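PDB 3QW3: orotidine-5-phosphate decarboxylase/orotate phosphoribosyltransferase, putative (Ompdcase-oprtase, putative) from Leishmania infantum, which probably catalyses, through this decarboxylase domain of a bifunctional UMP synthase, the conversion of orotidine 5'-phosphate to UMP and carbon dioxide. Local coordinates for residues 46-52 against 77-83; 87-93 against 117-122; 106-112 against 127-133. All coordinates share one frame; numbering follows the deposited sequence. Where two conformers were deposited one is given.

Contact 1: 46-52 against 77-83. With SO4 (sulfate ion), chain D.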
ATOM      1  N   ALA A  46      21.710   2.474  12.308  1.00 15.73           N
ATOM      2  CA  ALA A  46      20.653   2.540  13.319  1.00 14.83           C
ATOM      3  C   ALA A  46      19.497   1.611  12.962  1.00 14.69           C
ATOM      4  O   ALA A  46      18.776   1.151  13.835  1.00 14.29           O
ATOM      5  CB  ALA A  46      20.146   3.957  13.469  1.00 15.07           C
ATOM      6  N   ALA A  47      19.324   1.361  11.666  1.00 14.17           N
ATOM      7  CA  ALA A  47      18.251   0.494  11.172  1.00 14.07           C
ATOM      8  C   ALA A  47      18.586   0.003   9.778  1.00 13.83           C
ATOM      9  O   ALA A  47      19.441   0.585   9.099  1.00 13.36           O
ATOM     10  CB  ALA A  47      16.915   1.249  11.152  1.00 13.94           C
ATOM     11  N   TYR A  48      17.926  -1.082   9.370  1.00 13.73           N
ATOM     12  CA  TYR A  48      17.906  -1.503   7.966  1.00 13.89           C
ATOM     13  C   TYR A  48      16.489  -1.421   7.420  1.00 13.82           C
ATOM     14  O   TYR A  48      15.519  -1.647   8.153  1.00 13.52           O
ATOM     15  CB  TYR A  48      18.478  -2.911   7.790  1.00 14.38           C
ATOM     16  CG  TYR A  48      19.979  -2.923   7.954  1.00 14.84           C
ATOM     17  CD1 TYR A  48      20.816  -2.668   6.873  1.00 16.37           C
ATOM     18  CD2 TYR A  48      20.559  -3.140   9.204  1.00 17.03           C
ATOM     19  CE1 TYR A  48      22.199  -2.648   7.022  1.00 17.88           C
ATOM     20  CE2 TYR A  48      21.938  -3.125   9.363  1.00 17.26           C
ATOM     21  CZ  TYR A  48      22.749  -2.877   8.270  1.00 18.75           C
ATOM     22  OH  TYR A  48      24.119  -2.854   8.427  1.00 18.46           O
ATOM     23  N   LYS A  49      16.385  -1.074   6.138  1.00 13.74           N
ATOM     24  CA  LYS A  49      15.088  -0.927   5.473  1.00 14.05           C
ATOM     25  C   LYS A  49      15.014  -1.769   4.185  1.00 14.31           C
ATOM     26  O   LYS A  49      15.325  -1.285   3.089  1.00 15.09           O
ATOM     27  CB  LYS A  49      14.786   0.553   5.189  1.00 13.78           C
ATOM     28  CG  LYS A  49      13.359   0.799   4.668  1.00 13.51           C
ATOM     29  CD  LYS A  49      13.029   2.284   4.513  1.00 15.90           C
ATOM     30  CE  LYS A  49      13.717   2.941   3.304  1.00 18.49           C
ATOM     31  NZ  LYS A  49      13.291   2.447   1.975  1.00 17.74           N
ATOM     32  N   PRO A  50      14.601  -3.038   4.312  1.00 14.78           N
ATOM     33  CA  PRO A  50      14.439  -3.851   3.110  1.00 14.72           C
ATOM     34  C   PRO A  50      13.253  -3.401   2.257  1.00 14.86           C
ATOM     35  O   PRO A  50      12.212  -3.002   2.781  1.00 15.23           O
ATOM     36  CB  PRO A  50      14.205  -5.260   3.655  1.00 14.95           C
ATOM     37  CG  PRO A  50      13.762  -5.072   5.045  1.00 15.64           C
ATOM     38  CD  PRO A  50      14.432  -3.835   5.539  1.00 14.65           C
ATOM     39  N   ASN A  51      13.462  -3.470   0.949  1.00 15.02           N
ATOM     40  CA  ASN A  51      12.492  -3.081  -0.066  1.00 15.33           C
ATOM     41  C   ASN A  51      11.524  -4.228  -0.350  1.00 15.00           C
ATOM     42  O   ASN A  51      11.885  -5.196  -1.025  1.00 15.41           O
ATOM     43  CB  ASN A  51      13.267  -2.700  -1.338  1.00 15.15           C
ATOM     44  CG  ASN A  51      12.408  -1.986  -2.370  1.00 15.99           C
ATOM     45  OD1 ASN A  51      12.816  -0.965  -2.936  1.00 19.09           O
ATOM     46  ND2 ASN A  51      11.229  -2.520  -2.629  1.00 14.43           N
ATOM     47  N   ALA A  52      10.293  -4.125   0.156  1.00 14.95           N
ATOM     48  CA  ALA A  52       9.320  -5.221   0.037  1.00 14.78           C
ATOM     49  C   ALA A  52       9.015  -5.568  -1.426  1.00 14.88           C
ATOM     50  O   ALA A  52       8.815  -6.739  -1.761  1.00 15.36           O
ATOM     51  CB  ALA A  52       8.030  -4.892   0.797  1.00 14.78           C
ATOM     52  N   ILE A  77      19.748  -4.388  16.002  1.00 20.25           N
ATOM     53  CA  ILE A  77      19.473  -3.399  14.955  1.00 18.80           C
ATOM     54  C   ILE A  77      18.080  -3.638  14.373  1.00 18.16           C
ATOM     55  O   ILE A  77      17.828  -4.691  13.788  1.00 18.08           O
ATOM     56  CB  ILE A  77      20.540  -3.396  13.838  1.00 19.00           C
ATOM     57  CG1 ILE A  77      21.955  -3.304  14.437  1.00 19.09           C
ATOM     58  CG2 ILE A  77      20.284  -2.224  12.869  1.00 17.89           C
ATOM     59  CD1 ILE A  77      23.100  -3.480  13.409  1.00 19.65           C
ATOM     60  N   PRO A  78      17.176  -2.655  14.534  1.00 17.28           N
ATOM     61  CA  PRO A  78      15.795  -2.851  14.086  1.00 16.90           C
ATOM     62  C   PRO A  78      15.661  -2.817  12.571  1.00 16.29           C
ATOM     63  O   PRO A  78      16.461  -2.179  11.886  1.00 16.18           O
ATOM     64  CB  PRO A  78      15.052  -1.685  14.726  1.00 17.12           C
ATOM     65  CG  PRO A  78      16.083  -0.614  14.881  1.00 17.15           C
ATOM     66  CD  PRO A  78      17.380  -1.328  15.142  1.00 17.51           C
ATOM     67  N   VAL A  79      14.652  -3.525  12.071  1.00 15.50           N
ATOM     68  CA  VAL A  79      14.378  -3.630  10.645  1.00 15.47           C
ATOM     69  C   VAL A  79      13.034  -2.970  10.360  1.00 14.92           C
ATOM     70  O   VAL A  79      12.020  -3.292  10.992  1.00 15.07           O
ATOM     71  CB  VAL A  79      14.348  -5.110  10.197  1.00 15.23           C
ATOM     72  CG1 VAL A  79      13.916  -5.242   8.741  1.00 15.69           C
ATOM     73  CG2 VAL A  79      15.723  -5.760  10.398  1.00 15.59           C
ATOM     74  N   VAL A  80      13.043  -2.044   9.407  1.00 14.35           N
ATOM     75  CA  VAL A  80      11.827  -1.409   8.928  1.00 14.31           C
ATOM     76  C   VAL A  80      11.471  -2.025   7.575  1.00 14.18           C
ATOM     77  O   VAL A  80      12.197  -1.851   6.604  1.00 14.06           O
ATOM     78  CB  VAL A  80      12.019   0.118   8.757  1.00 14.27           C
ATOM     79  CG1 VAL A  80      10.722   0.765   8.250  1.00 14.47           C
ATOM     80  CG2 VAL A  80      12.480   0.758  10.074  1.00 14.33           C
ATOM     81  N   LEU A  81      10.367  -2.765   7.512  1.00 14.25           N
ATOM     82  CA  LEU A  81       9.927  -3.310   6.237  1.00 13.99           C
ATOM     83  C   LEU A  81       9.226  -2.195   5.466  1.00 13.95           C
ATOM     84  O   LEU A  81       8.174  -1.710   5.890  1.00 13.79           O
ATOM     85  CB  LEU A  81       9.002  -4.521   6.432  1.00 14.44           C
ATOM     86  CG  LEU A  81       8.486  -5.192   5.153  1.00 14.91           C
ATOM     87  CD1 LEU A  81       9.623  -5.757   4.289  1.00 16.52           C
ATOM     88  CD2 LEU A  81       7.470  -6.293   5.493  1.00 17.68           C
ATOM     89  N   ASP A  82       9.820  -1.777   4.350  1.00 13.58           N
ATOM     90  CA  ASP A  82       9.227  -0.701   3.548  1.00 13.72           C
ATOM     91  C   ASP A  82       8.227  -1.280   2.564  1.00 13.78           C
ATOM     92  O   ASP A  82       8.557  -1.564   1.407  1.00 14.22           O
ATOM     93  CB  ASP A  82      10.282   0.137   2.828  1.00 13.80           C
ATOM     94  CG  ASP A  82       9.741   1.488   2.372  1.00 15.47           C
ATOM     95  OD1 ASP A  82       8.519   1.745   2.494  1.00 14.07           O
ATOM     96  OD2 ASP A  82      10.544   2.308   1.887  1.00 17.98           O
ATOM     97  N   ALA A  83       7.009  -1.453   3.061  1.00 13.50           N
ATOM     98  CA  ALA A  83       5.940  -2.139   2.348  1.00 13.56           C
ATOM     99  C   ALA A  83       4.782  -1.210   1.973  1.00 14.06           C
ATOM    100  O   ALA A  83       3.967  -1.561   1.115  1.00 14.45           O
ATOM    101  CB  ALA A  83       5.439  -3.296   3.204  1.00 13.72           C
TER
HETATM  102  S   SO4 D 257      13.388   5.192  -0.634  1.00 58.59           S
HETATM  103  O1  SO4 D 257      12.089   5.386  -1.271  1.00 58.83           O
HETATM  104  O2  SO4 D 257      13.200   5.034   0.805  1.00 57.75           O
HETATM  105  O3  SO4 D 257      14.029   3.998  -1.181  1.00 58.77           O
HETATM  106  O4  SO4 D 257      14.232   6.355  -0.899  1.00 58.47           O
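The backbones of Y48 and V80 meet where strand 47-50 pairs with the chain entering strand 80-85, closing the parallel (beta/alpha)8 barrel. V80 N gives Y48 O a nearly straight 2.8 Å bond, and Y48 N in turn donates to P78 O. Further along, D82 N reaches P50 O, while A52 N, just past N51 at the N-cap position of helix 52-56, makes only a weak bond to D82 O. K49 CA adds a CH...O contact to V80 O at 3.2 Å.

The apolar contacts divide between the two ends. At one, I77 CG2 sits 3.8 Å from Y48 CD2, obliquely to the ring, whose hydroxyl is held by T41. Towards the other, V79 CG1 meets the P50 ring, 3.5 Å from CD, the two side chains crossing at about a right angle. A52 CB then packs on A83 CB, both methyls 3.9 Å apart.

One charged pair completes the set. K49 leaves with CG anti to its backbone N (chi1 -172°), runs past D82 CB, then bends at chi3 and chi4, which turns NZ back onto D82 OD2 at 2.8 Å, on the anti lone pair. The same NZ bonds sulfate O2, also at 2.8 Å. The other carboxylate oxygen, D82 OD1, is taken by K84 and by T109 OG1, so both oxygens are engaged, which holds the group's rotation.

The K49-D82-K84 chain at the barrel mouth, with a sulfate, probably from the crystallisation liquor, on K49, is consistent with the charged active-site network of OMP decarboxylases.

Contact 2: 87-93 against 117-122; sequences DIADTAD and DSLQPF
I88 and S118 bring their CA atoms to 4.7 Å and D93 and P121 theirs to 5.3 Å, as helices 89-93 and 117-122 run side by side at 38° with their axes 8.5 Å apart. Both belong to the outer helical layer of the (beta/alpha)8 barrel, one following strand 80-85 and the other strand 107-110.

No direct hydrogen bond joins them; the fit is small and mostly apolar. A92 CB points at the P121 ring and meets CB and CG, both at 3.7 Å. F122 also reaches A92, its CE2 4.3 Å from A92 CB and its ring oblique to A92 O, and goes on to touch Y95 and A96 of helix 89-102. At the loop end I88 CG2 lies 4.0 Å from S118 CB, with M114 beside it. From the second subunit K84 forms a salt bridge with D87 OD1, and N138 packs on I88, so this corner also serves the dimer interface.

Water does the polar work. One molecule accepts from A89 N and donates to D117 O, spanning the gap. D93 OD1, whose side chain crosses P121 at about a right angle, rests 3.3 Å from P121 CB and accepts from a second water that also donates to P121 O, at 2.7 Å.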
ATOM      1  N   ASP A  87      -4.907  -1.202   4.277  1.00 19.18           N
ATOM      2  CA  ASP A  87      -6.162  -1.881   3.969  1.00 20.33           C
ATOM      3  C   ASP A  87      -6.966  -1.908   5.253  1.00 21.43           C
ATOM      4  O   ASP A  87      -6.597  -1.257   6.215  1.00 21.83           O
ATOM      5  CB  ASP A  87      -5.902  -3.300   3.448  1.00 19.97           C
ATOM      6  CG  ASP A  87      -6.953  -3.762   2.443  1.00 20.27           C
ATOM      7  OD1 ASP A  87      -6.573  -4.189   1.334  1.00 20.80           O
ATOM      8  OD2 ASP A  87      -8.156  -3.698   2.755  1.00 22.06           O
ATOM      9  N   ILE A  88      -8.060  -2.652   5.287  1.00 22.76           N
ATOM     10  CA  ILE A  88      -8.843  -2.708   6.520  1.00 24.06           C
ATOM     11  C   ILE A  88      -9.001  -4.103   7.095  1.00 24.33           C
ATOM     12  O   ILE A  88      -8.642  -5.089   6.448  1.00 24.92           O
ATOM     13  CB  ILE A  88     -10.218  -2.017   6.368  1.00 24.26           C
ATOM     14  CG1 ILE A  88     -10.864  -2.327   5.008  1.00 25.53           C
ATOM     15  CG2 ILE A  88     -10.054  -0.516   6.555  1.00 25.81           C
ATOM     16  CD1 ILE A  88     -11.300  -3.758   4.826  1.00 27.23           C
ATOM     17  N   ALA A  89      -9.518  -4.167   8.324  1.00 24.37           N
ATOM     18  CA  ALA A  89      -9.990  -5.413   8.945  1.00 24.44           C
ATOM     19  C   ALA A  89      -9.004  -6.577   8.850  1.00 24.27           C
ATOM     20  O   ALA A  89      -7.806  -6.397   9.114  1.00 24.07           O
ATOM     21  CB  ALA A  89     -11.375  -5.796   8.387  1.00 24.63           C
ATOM     22  N   ASP A  90      -9.510  -7.753   8.465  1.00 23.94           N
ATOM     23  CA  ASP A  90      -8.712  -8.976   8.370  1.00 23.83           C
ATOM     24  C   ASP A  90      -7.539  -8.851   7.410  1.00 22.74           C
ATOM     25  O   ASP A  90      -6.499  -9.481   7.613  1.00 22.82           O
ATOM     26  CB  ASP A  90      -9.583 -10.166   7.937  1.00 24.79           C
ATOM     27  CG  ASP A  90     -10.640 -10.539   8.964  1.00 27.49           C
ATOM     28  OD1 ASP A  90     -10.689  -9.927  10.058  1.00 31.00           O
ATOM     29  OD2 ASP A  90     -11.432 -11.462   8.666  1.00 32.00           O
ATOM     30  N   THR A  91      -7.716  -8.057   6.354  1.00 21.48           N
ATOM     31  CA  THR A  91      -6.672  -7.875   5.351  1.00 20.18           C
ATOM     32  C   THR A  91      -5.473  -7.167   5.971  1.00 19.22           C
ATOM     33  O   THR A  91      -4.352  -7.651   5.864  1.00 18.88           O
ATOM     34  CB  THR A  91      -7.186  -7.113   4.117  1.00 19.85           C
ATOM     35  OG1 THR A  91      -8.355  -7.773   3.611  1.00 19.63           O
ATOM     36  CG2 THR A  91      -6.118  -7.068   3.029  1.00 19.52           C
ATOM     37  N   ALA A  92      -5.721  -6.034   6.624  1.00 18.98           N
ATOM     38  CA  ALA A  92      -4.659  -5.307   7.319  1.00 18.77           C
ATOM     39  C   ALA A  92      -4.038  -6.155   8.437  1.00 18.89           C
ATOM     40  O   ALA A  92      -2.820  -6.124   8.629  1.00 18.63           O
ATOM     41  CB  ALA A  92      -5.174  -3.990   7.860  1.00 19.06           C
ATOM     42  N   ASP A  93      -4.869  -6.928   9.148  1.00 18.93           N
ATOM     43  CA  ASP A  93      -4.368  -7.878  10.160  1.00 19.08           C
ATOM     44  C   ASP A  93      -3.376  -8.858   9.553  1.00 18.53           C
ATOM     45  O   ASP A  93      -2.368  -9.189  10.180  1.00 18.47           O
ATOM     46  CB  ASP A  93      -5.504  -8.690  10.801  1.00 19.60           C
ATOM     47  CG  ASP A  93      -6.341  -7.890  11.784  1.00 21.58           C
ATOM     48  OD1 ASP A  93      -5.878  -6.851  12.310  1.00 23.55           O
ATOM     49  OD2 ASP A  93      -7.484  -8.328  12.048  1.00 23.26           O
ATOM     50  N   ASP A 117      -8.781   3.342  11.261  1.00 23.71           N
ATOM     51  CA  ASP A 117      -9.033   1.895  11.367  1.00 24.36           C
ATOM     52  C   ASP A 117      -8.254   1.050  10.355  1.00 23.75           C
ATOM     53  O   ASP A 117      -8.174  -0.175  10.491  1.00 24.04           O
ATOM     54  CB  ASP A 117     -10.535   1.566  11.362  1.00 25.20           C
ATOM     55  CG  ASP A 117     -11.282   2.213  10.213  1.00 27.69           C
ATOM     56  OD1 ASP A 117     -12.513   2.003  10.118  1.00 31.83           O
ATOM     57  OD2 ASP A 117     -10.653   2.930   9.410  1.00 31.03           O
ATOM     58  N   SER A 118      -7.675   1.705   9.350  0.50 23.38           N
ATOM     59  CA  SER A 118      -6.767   1.032   8.429  0.50 22.92           C
ATOM     60  C   SER A 118      -5.347   0.976   8.993  0.50 22.65           C
ATOM     61  O   SER A 118      -4.510   0.204   8.517  0.50 22.66           O
ATOM     62  CB  SER A 118      -6.773   1.713   7.060  0.50 23.00           C
ATOM     63  OG  SER A 118      -6.079   2.946   7.087  0.50 22.87           O
ATOM     64  N   LEU A 119      -5.086   1.798  10.010  1.00 22.19           N
ATOM     65  CA  LEU A 119      -3.771   1.849  10.654  1.00 21.54           C
ATOM     66  C   LEU A 119      -3.728   1.087  11.978  1.00 21.23           C
ATOM     67  O   LEU A 119      -2.695   0.525  12.338  1.00 20.67           O
ATOM     68  CB  LEU A 119      -3.344   3.308  10.855  1.00 21.32           C
ATOM     69  CG  LEU A 119      -3.097   4.112   9.573  1.00 21.29           C
ATOM     70  CD1 LEU A 119      -2.917   5.594   9.894  1.00 21.33           C
ATOM     71  CD2 LEU A 119      -1.893   3.566   8.804  1.00 21.46           C
ATOM     72  N   GLN A 120      -4.862   1.057  12.675  1.00 21.46           N
ATOM     73  CA  GLN A 120      -4.985   0.346  13.953  1.00 22.24           C
ATOM     74  C   GLN A 120      -4.449  -1.101  13.950  1.00 21.91           C
ATOM     75  O   GLN A 120      -3.763  -1.492  14.895  1.00 21.84           O
ATOM     76  CB  GLN A 120      -6.430   0.420  14.475  1.00 22.52           C
ATOM     77  CG  GLN A 120      -6.633  -0.105  15.904  1.00 25.36           C
ATOM     78  CD  GLN A 120      -6.949  -1.597  15.968  1.00 29.05           C
ATOM     79  OE1 GLN A 120      -7.177  -2.254  14.944  1.00 31.05           O
ATOM     80  NE2 GLN A 120      -6.965  -2.141  17.185  1.00 30.82           N
ATOM     81  N   PRO A 121      -4.743  -1.899  12.895  1.00 21.58           N
ATOM     82  CA  PRO A 121      -4.218  -3.272  12.870  1.00 21.47           C
ATOM     83  C   PRO A 121      -2.690  -3.362  12.907  1.00 21.45           C
ATOM     84  O   PRO A 121      -2.146  -4.375  13.336  1.00 21.42           O
ATOM     85  CB  PRO A 121      -4.757  -3.823  11.546  1.00 21.66           C
ATOM     86  CG  PRO A 121      -6.001  -3.045  11.321  1.00 21.70           C
ATOM     87  CD  PRO A 121      -5.653  -1.663  11.758  1.00 21.66           C
ATOM     88  N   PHE A 122      -2.004  -2.319  12.451  1.00 21.57           N
ATOM     89  CA  PHE A 122      -0.555  -2.266  12.587  1.00 22.09           C
ATOM     90  C   PHE A 122      -0.167  -1.702  13.954  1.00 22.39           C
ATOM     91  O   PHE A 122       0.698  -2.253  14.637  1.00 22.94           O
ATOM     92  CB  PHE A 122       0.066  -1.451  11.453  1.00 22.06           C
ATOM     93  CG  PHE A 122      -0.208  -2.016  10.090  1.00 22.51           C
ATOM     94  CD1 PHE A 122       0.473  -3.146   9.638  1.00 23.40           C
ATOM     95  CD2 PHE A 122      -1.154  -1.425   9.259  1.00 24.42           C
ATOM     96  CE1 PHE A 122       0.219  -3.675   8.374  1.00 23.26           C
ATOM     97  CE2 PHE A 122      -1.418  -1.951   7.991  1.00 24.44           C
ATOM     98  CZ  PHE A 122      -0.727  -3.073   7.550  1.00 23.39           C
TER
HETATM   99  O   HOH W   1      -9.828  -2.295  10.426  1.00 29.06           O
HETATM  100  O   HOH W   2      -3.427  -6.738  13.572  1.00 24.69           O
HETATM  101  O   HOH W   3      -7.202  -5.643  14.309  1.00 40.27           O

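Contact 3: 106-112 against 127-133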
ATOM      1  N   HIS A 106      10.631  -5.241  12.680  1.00 16.18           N
ATOM      2  CA  HIS A 106      10.303  -4.477  13.885  1.00 15.65           C
ATOM      3  C   HIS A 106       9.379  -3.296  13.602  1.00 14.84           C
ATOM      4  O   HIS A 106       8.817  -2.698  14.525  1.00 15.04           O
ATOM      5  CB  HIS A 106      11.593  -3.994  14.567  1.00 15.64           C
ATOM      6  CG  HIS A 106      12.618  -5.069  14.736  1.00 16.88           C
ATOM      7  ND1 HIS A 106      12.794  -5.754  15.920  1.00 20.84           N
ATOM      8  CD2 HIS A 106      13.519  -5.585  13.867  1.00 17.62           C
ATOM      9  CE1 HIS A 106      13.760  -6.642  15.773  1.00 19.55           C
ATOM     10  NE2 HIS A 106      14.222  -6.555  14.538  1.00 21.66           N
ATOM     11  N   ALA A 107       9.226  -2.968  12.318  1.00 13.93           N
ATOM     12  CA  ALA A 107       8.444  -1.821  11.902  1.00 13.47           C
ATOM     13  C   ALA A 107       7.993  -1.984  10.455  1.00 12.98           C
ATOM     14  O   ALA A 107       8.565  -2.784   9.699  1.00 13.25           O
ATOM     15  CB  ALA A 107       9.256  -0.530  12.058  1.00 13.30           C
ATOM     16  N   ILE A 108       6.986  -1.206  10.077  1.00 12.87           N
ATOM     17  CA  ILE A 108       6.470  -1.211   8.704  1.00 12.79           C
ATOM     18  C   ILE A 108       6.124   0.218   8.282  1.00 12.46           C
ATOM     19  O   ILE A 108       5.858   1.071   9.125  1.00 12.36           O
ATOM     20  CB  ILE A 108       5.216  -2.134   8.590  1.00 12.73           C
ATOM     21  CG1 ILE A 108       4.936  -2.541   7.132  1.00 12.65           C
ATOM     22  CG2 ILE A 108       3.996  -1.504   9.269  1.00 13.20           C
ATOM     23  CD1 ILE A 108       3.799  -3.577   6.995  1.00 14.33           C
ATOM     24  N   THR A 109       6.131   0.477   6.980  1.00 12.34           N
ATOM     25  CA  THR A 109       5.603   1.739   6.466  1.00 12.17           C
ATOM     26  C   THR A 109       4.162   1.535   6.000  1.00 12.24           C
ATOM     27  O   THR A 109       3.790   0.441   5.590  1.00 11.97           O
ATOM     28  CB  THR A 109       6.449   2.295   5.308  1.00 12.31           C
ATOM     29  OG1 THR A 109       6.632   1.275   4.319  1.00 13.11           O
ATOM     30  CG2 THR A 109       7.815   2.756   5.824  1.00 13.00           C
ATOM     31  N   ALA A 110       3.360   2.590   6.078  1.00 12.14           N
ATOM     32  CA  ALA A 110       1.926   2.480   5.790  1.00 13.26           C
ATOM     33  C   ALA A 110       1.359   3.763   5.209  1.00 13.83           C
ATOM     34  O   ALA A 110       1.825   4.856   5.542  1.00 14.63           O
ATOM     35  CB  ALA A 110       1.161   2.098   7.054  1.00 12.99           C
ATOM     36  N   SER A 111       0.355   3.617   4.345  1.00 14.21           N
ATOM     37  CA  SER A 111      -0.366   4.752   3.768  1.00 14.59           C
ATOM     38  C   SER A 111      -1.454   5.225   4.739  1.00 14.26           C
ATOM     39  O   SER A 111      -2.107   4.400   5.377  1.00 15.03           O
ATOM     40  CB  SER A 111      -1.003   4.345   2.427  1.00 15.12           C
ATOM     41  OG  SER A 111      -1.984   5.292   2.020  1.00 16.37           O
ATOM     42  N   PRO A 112      -1.664   6.550   4.839  1.00 14.31           N
ATOM     43  CA  PRO A 112      -2.704   7.097   5.704  1.00 14.37           C
ATOM     44  C   PRO A 112      -4.078   7.195   5.050  1.00 14.62           C
ATOM     45  O   PRO A 112      -5.039   7.553   5.733  1.00 14.43           O
ATOM     46  CB  PRO A 112      -2.199   8.514   5.980  1.00 14.43           C
ATOM     47  CG  PRO A 112      -1.501   8.885   4.716  1.00 14.99           C
ATOM     48  CD  PRO A 112      -0.823   7.615   4.263  1.00 14.08           C
ATOM     49  N   ASP A 127       5.045  -3.221  20.524  1.00 24.74           N
ATOM     50  CA  ASP A 127       6.478  -3.462  20.318  1.00 24.50           C
ATOM     51  C   ASP A 127       6.947  -3.183  18.884  1.00 23.28           C
ATOM     52  O   ASP A 127       8.150  -3.233  18.598  1.00 22.70           O
ATOM     53  CB  ASP A 127       6.846  -4.896  20.730  1.00 25.30           C
ATOM     54  CG  ASP A 127       6.017  -5.960  20.005  1.00 28.19           C
ATOM     55  OD1 ASP A 127       4.785  -5.786  19.860  1.00 32.22           O
ATOM     56  OD2 ASP A 127       6.602  -6.986  19.593  1.00 31.18           O
ATOM     57  N   LYS A 128       5.994  -2.893  17.998  1.00 21.95           N
ATOM     58  CA  LYS A 128       6.279  -2.618  16.588  1.00 20.96           C
ATOM     59  C   LYS A 128       5.928  -1.179  16.238  1.00 20.66           C
ATOM     60  O   LYS A 128       5.005  -0.601  16.808  1.00 22.03           O
ATOM     61  CB  LYS A 128       5.496  -3.581  15.683  1.00 20.84           C
ATOM     62  CG  LYS A 128       5.663  -5.065  16.019  1.00 20.34           C
ATOM     63  CD  LYS A 128       7.064  -5.588  15.709  1.00 20.56           C
ATOM     64  CE  LYS A 128       7.222  -7.033  16.152  1.00 19.69           C
ATOM     65  NZ  LYS A 128       8.536  -7.590  15.720  1.00 20.75           N
ATOM     66  N   ALA A 129       6.659  -0.599  15.296  1.00 19.16           N
ATOM     67  CA  ALA A 129       6.402   0.776  14.903  1.00 17.99           C
ATOM     68  C   ALA A 129       5.723   0.829  13.544  1.00 17.02           C
ATOM     69  O   ALA A 129       5.900  -0.062  12.718  1.00 16.65           O
ATOM     70  CB  ALA A 129       7.680   1.572  14.872  1.00 18.25           C
ATOM     71  N   VAL A 130       4.953   1.887  13.335  1.00 16.19           N
ATOM     72  CA  VAL A 130       4.296   2.130  12.060  1.00 15.80           C
ATOM     73  C   VAL A 130       4.678   3.524  11.594  1.00 15.13           C
ATOM     74  O   VAL A 130       4.297   4.524  12.212  1.00 15.43           O
ATOM     75  CB  VAL A 130       2.765   2.019  12.189  1.00 15.75           C
ATOM     76  CG1 VAL A 130       2.100   2.141  10.811  1.00 16.59           C
ATOM     77  CG2 VAL A 130       2.396   0.712  12.860  1.00 16.90           C
ATOM     78  N   PHE A 131       5.451   3.578  10.510  1.00 14.57           N
ATOM     79  CA  PHE A 131       5.816   4.842   9.889  1.00 13.99           C
ATOM     80  C   PHE A 131       4.799   5.175   8.804  1.00 13.76           C
ATOM     81  O   PHE A 131       4.733   4.497   7.779  1.00 13.86           O
ATOM     82  CB  PHE A 131       7.230   4.763   9.315  1.00 13.82           C
ATOM     83  CG  PHE A 131       8.309   4.788  10.368  1.00 14.07           C
ATOM     84  CD1 PHE A 131       8.761   6.002  10.872  1.00 15.12           C
ATOM     85  CD2 PHE A 131       8.869   3.605  10.840  1.00 15.25           C
ATOM     86  CE1 PHE A 131       9.764   6.045  11.851  1.00 15.75           C
ATOM     87  CE2 PHE A 131       9.875   3.633  11.829  1.00 15.74           C
ATOM     88  CZ  PHE A 131      10.314   4.860  12.329  1.00 15.89           C
ATOM     89  N   VAL A 132       4.009   6.217   9.046  1.00 13.61           N
ATOM     90  CA  VAL A 132       2.905   6.585   8.156  1.00 13.83           C
ATOM     91  C   VAL A 132       3.361   7.627   7.150  1.00 13.96           C
ATOM     92  O   VAL A 132       3.983   8.623   7.521  1.00 14.16           O
ATOM     93  CB  VAL A 132       1.699   7.129   8.956  1.00 13.80           C
ATOM     94  CG1 VAL A 132       0.535   7.437   8.014  1.00 14.72           C
ATOM     95  CG2 VAL A 132       1.267   6.115  10.005  1.00 13.61           C
ATOM     96  N   LEU A 133       3.047   7.404   5.877  1.00 13.77           N
ATOM     97  CA  LEU A 133       3.408   8.369   4.838  1.00 14.19           C
ATOM     98  C   LEU A 133       2.845   9.736   5.171  1.00 14.63           C
ATOM     99  O   LEU A 133       1.670   9.863   5.522  1.00 14.34           O
ATOM    100  CB  LEU A 133       2.892   7.917   3.470  1.00 14.09           C
ATOM    101  CG  LEU A 133       3.268   6.519   2.988  1.00 14.12           C
ATOM    102  CD1 LEU A 133       2.634   6.295   1.602  1.00 14.66           C
ATOM    103  CD2 LEU A 133       4.774   6.336   2.922  1.00 14.79           C
TER
HETATM  104  O   HOH W   4       9.915  -5.353  17.664  1.00 26.67           O
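The F131 ring meets strand 107-110 by its rim: A107 CB comes to 4.2 Å from CE2, near the ring plane, and I108 O also lies at the edge. CG stands anti to the carbonyl carbon (chi1 -74°), which carries the ring back along the strand towards A107; from outside the pair, W195 touches it too. At the far end the puckered P112 ring has two neighbours. Its CB packs 3.6 Å from V132 CG1, and its CG sits 3.4 Å from L133 O, a buried carbonyl without a hydrogen-bonding partner. W166 touches both P112 and V132.

Between these rings the backbones zip together in parallel. A129 N donates to H106 O, the bond that opens the series. I108 gives N to A129 O and takes F131 N at its O; A110 repeats this with F131 O and L133 N, the last bond, A110 O to L133 N, being 2.8 Å.

The two strands and helix 116-123 between them form a beta-alpha-beta crossover, one of the repeating steps of the barrel. A107, A129, T109 and F131 share the face turned to the barrel interior, while I108, A110, V130 and V132 share the opposite one, where F122 and L119 of that helix pack on it.

At the N-terminal end of the strands K128 bends at chi2, laying its chain along H106 with CD 3.6 Å from H106 O. Its NZ is anchored mainly on A105 O; a water that donates to D127 O has weak bonds to that NZ and to ND1 of the second flat ring, the H106 imidazole.

Contacts 1 and 3 are both pairings of neighbouring barrel strands, buried near the centre of the chain, while the centre of contact 2 lies about 20 Å from that of contact 1, in the outer helical layer, and is only partly buried. Strands 80-83 and 107-110 are themselves neighbours, so contacts 1 and 3 are stitched together, L81 N reaching A107 O. Helix 116-123 ties contact 2 to contact 3, since it packs on strands 107-110 and 129-135 as well as on helix 89-102. The chemistry follows position. Contact 3 relies on regular backbone bonds and apolar side chains, contact 1 adds a salt bridge at the barrel mouth, and contact 2 bridges its helices with water. All three also touch the second subunit.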